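Local coordinates for protein putative D-tyrosyl-tRNA(Tyr) deacylase 2 (PDB 1TC5) that probably hydrolyses D-tyrosyl-tRNA(Tyr) into D-tyrosine and free tRNA, and so could protect the cell from harmful D-tyrosine, at residues L65-F71 and P83-E88. Numbering follows the deposited sequence.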
loop_
_atom_site.group_PDB
_atom_site.type_symbol
_atom_site.label_atom_id
_atom_site.label_comp_id
_atom_site.label_asym_id
_atom_site.label_seq_id
_atom_site.Cartn_x
_atom_site.Cartn_y
_atom_site.Cartn_z
ATOM N N LEU A 65 -11.181 -12.247 2.975
ATOM C CA LEU A 65 -11.036 -10.903 3.518
ATOM C C LEU A 65 -11.621 -10.734 4.925
ATOM O O LEU A 65 -11.009 -10.097 5.766
ATOM C CB LEU A 65 -11.674 -9.872 2.581
ATOM C CG LEU A 65 -11.687 -8.426 3.098
ATOM C CD1 LEU A 65 -10.245 -7.876 3.267
ATOM C CD2 LEU A 65 -12.466 -7.544 2.162
ATOM N N LEU A 66 -12.799 -11.298 5.184
ATOM C CA LEU A 66 -13.505 -11.048 6.441
ATOM C C LEU A 66 -13.260 -12.078 7.538
ATOM O O LEU A 66 -13.301 -11.726 8.712
ATOM C CB LEU A 66 -15.014 -10.892 6.183
ATOM C CG LEU A 66 -15.408 -9.800 5.192
ATOM C CD1 LEU A 66 -16.946 -9.755 5.054
ATOM C CD2 LEU A 66 -14.854 -8.427 5.564
ATOM N N HIS A 67 -13.001 -13.337 7.167
ATOM C CA HIS A 67 -12.878 -14.444 8.131
ATOM C C HIS A 67 -11.462 -14.666 8.634
ATOM O O HIS A 67 -11.253 -15.283 9.673
ATOM C CB HIS A 67 -13.347 -15.787 7.516
ATOM C CG HIS A 67 -14.772 -15.779 7.059
ATOM N ND1 HIS A 67 -15.213 -16.496 5.964
ATOM C CD2 HIS A 67 -15.859 -15.141 7.555
ATOM C CE1 HIS A 67 -16.506 -16.282 5.794
ATOM N NE2 HIS A 67 -16.924 -15.467 6.748
ATOM N N THR A 68 -10.482 -14.245 7.864
ATOM C CA THR A 68 -9.088 -14.465 8.235
ATOM C C THR A 68 -8.698 -13.494 9.349
ATOM O O THR A 68 -9.004 -12.312 9.270
ATOM C CB THR A 68 -8.174 -14.268 6.995
ATOM O OG1 THR A 68 -8.690 -15.054 5.904
ATOM C CG2 THR A 68 -6.756 -14.809 7.239
ATOM N N LYS A 69 -8.053 -14.016 10.388
ATOM C CA LYS A 69 -7.521 -13.189 11.461
ATOM C C LYS A 69 -6.202 -12.635 10.978
ATOM O O LYS A 69 -5.245 -13.365 10.846
ATOM C CB LYS A 69 -7.345 -14.006 12.729
ATOM C CG LYS A 69 -8.675 -14.597 13.259
ATOM C CD LYS A 69 -8.445 -15.539 14.457
ATOM C CE LYS A 69 -9.740 -16.189 14.945
ATOM N NZ LYS A 69 -10.304 -15.538 16.160
ATOM N N ILE A 70 -6.175 -11.345 10.666
ATOM C CA ILE A 70 -5.001 -10.725 10.065
ATOM C C ILE A 70 -4.418 -9.660 10.969
ATOM O O ILE A 70 -3.262 -9.744 11.334
ATOM C CB ILE A 70 -5.370 -10.099 8.692
ATOM C CG1 ILE A 70 -5.956 -11.166 7.761
ATOM C CG2 ILE A 70 -4.127 -9.454 8.050
ATOM C CD1 ILE A 70 -6.769 -10.580 6.589
ATOM N N PHE A 71 -5.243 -8.664 11.317
ATOM C CA PHE A 71 -4.780 -7.427 11.959
ATOM C C PHE A 71 -4.958 -7.380 13.488
ATOM O O PHE A 71 -5.884 -7.966 14.045
ATOM C CB PHE A 71 -5.431 -6.193 11.312
ATOM C CG PHE A 71 -5.100 -6.049 9.842
ATOM C CD1 PHE A 71 -3.845 -5.662 9.442
ATOM C CD2 PHE A 71 -6.041 -6.366 8.863
ATOM C CE1 PHE A 71 -3.505 -5.594 8.067
ATOM C CE2 PHE A 71 -5.735 -6.275 7.513
ATOM C CZ PHE A 71 -4.454 -5.905 7.110
ATOM N N PRO A 83 -4.107 -11.221 16.421
ATOM C CA PRO A 83 -4.783 -10.992 15.135
ATOM C C PRO A 83 -6.293 -11.329 15.255
ATOM O O PRO A 83 -6.685 -12.250 15.962
ATOM C CB PRO A 83 -4.041 -11.918 14.169
ATOM C CG PRO A 83 -2.699 -12.158 14.812
ATOM C CD PRO A 83 -2.952 -12.135 16.298
ATOM N N GLN A 84 -7.113 -10.520 14.611
ATOM C CA GLN A 84 -8.556 -10.654 14.673
ATOM C C GLN A 84 -9.085 -10.567 13.259
ATOM O O GLN A 84 -8.456 -9.963 12.382
ATOM C CB GLN A 84 -9.160 -9.515 15.507
ATOM C CG GLN A 84 -8.859 -9.554 16.996
ATOM C CD GLN A 84 -9.592 -8.408 17.753
ATOM O OE1 GLN A 84 -9.279 -7.223 17.565
ATOM N NE2 GLN A 84 -10.538 -8.770 18.602
ATOM N N SER A 85 -10.230 -11.190 13.035
ATOM C CA SER A 85 -10.926 -11.065 11.771
ATOM C C SER A 85 -11.810 -9.821 11.772
ATOM O O SER A 85 -12.268 -9.356 12.812
ATOM C CB SER A 85 -11.806 -12.287 11.520
ATOM O OG SER A 85 -12.809 -12.367 12.488
ATOM N N LEU A 86 -12.037 -9.279 10.586
ATOM C CA LEU A 86 -13.039 -8.252 10.422
ATOM C C LEU A 86 -14.388 -8.776 10.872
ATOM O O LEU A 86 -15.159 -8.041 11.470
ATOM C CB LEU A 86 -13.119 -7.797 8.962
ATOM C CG LEU A 86 -12.044 -6.785 8.629
ATOM C CD1 LEU A 86 -11.741 -6.813 7.131
ATOM C CD2 LEU A 86 -12.491 -5.372 9.120
ATOM N N GLU A 87 -14.663 -10.056 10.613
ATOM C CA GLU A 87 -15.947 -10.649 10.971
ATOM C C GLU A 87 -16.227 -10.502 12.473
ATOM O O GLU A 87 -17.309 -10.101 12.864
ATOM C CB GLU A 87 -16.009 -12.120 10.520
ATOM C CG GLU A 87 -17.270 -12.882 10.925
ATOM C CD GLU A 87 -17.235 -14.350 10.504
ATOM O OE1 GLU A 87 -16.250 -15.062 10.830
ATOM O OE2 GLU A 87 -18.201 -14.805 9.829
ATOM N N GLU A 88 -15.238 -10.760 13.318
ATOM C CA GLU A 88 -15.464 -10.674 14.764
ATOM C C GLU A 88 -15.415 -9.230 15.274
ATOM O O GLU A 88 -15.665 -8.996 16.445
ATOM C CB GLU A 88 -14.478 -11.569 15.537
ATOM C CG GLU A 88 -13.033 -11.090 15.587
ATOM C CD GLU A 88 -12.099 -12.163 16.128
ATOM O OE1 GLU A 88 -12.462 -12.835 17.123
ATOM O OE2 GLU A 88 -11.017 -12.361 15.541
HETATM O O HOH W 1 -10.192 -10.144 8.358
HETATM O O HOH W 2 -9.029 -13.474 17.121
HETATM O O HOH W 3 -8.253 -8.742 9.946
#
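K69 and E88 meet at the solvent-exposed side of the contact, where their side chains cross at about a right angle. K69 NZ forms a long, weak salt bridge with E88 OE2 (3.3 Å), and a bend at chi4 turns the ammonium group to that oxygen. A water accepts from K69 NZ and donates to E88 OE2 and to P83 O, tying lysine, carboxylate and backbone together.

E88 OE2 also accepts from S85 N at 2.9 Å, on its anti lone pair, while E88 N returns a bond of 3.0 Å to S85 OG. With chi1 at 64°, S85 OG lies between its own N and carbonyl carbon, where it accepts from E88 N, three residues on. These reciprocal bonds brace the turn, consistent with the placement of E87 N at L66 O, the carbonyl near the helix end, at 2.9 Å with an N-H...O angle of 154°. Both carboxylate oxygens of E87 come to 3.3 Å from H67 CD2, ring and carboxylate planes 38° apart.

On the buried side L66 CD2 packs against L86 CD1 at 3.8 Å, and L86 continues onto V38 of strand 37-45. A second water donates to L65 O and T68 O and accepts from L86 N, satisfying two carbonyls and an amide where the chain leaves the helix.

Farther along, Q84 N donates to F71 O (2.9 Å) and I70 N to Q84 O (3.2 Å), the latter from well above the carbonyl plane. The F71 ring meets that of H190, while K69 makes backbone hydrogen bonds to the second subunit. The ST motif shapes 85-88 locally; the three cross-segment backbone bonds and the leucine contact hold this returning loop, before strand 93-98, against the C-terminal end of helix 55-67 and the residues after it, beside the dimer interface of this DTD-family deacylase.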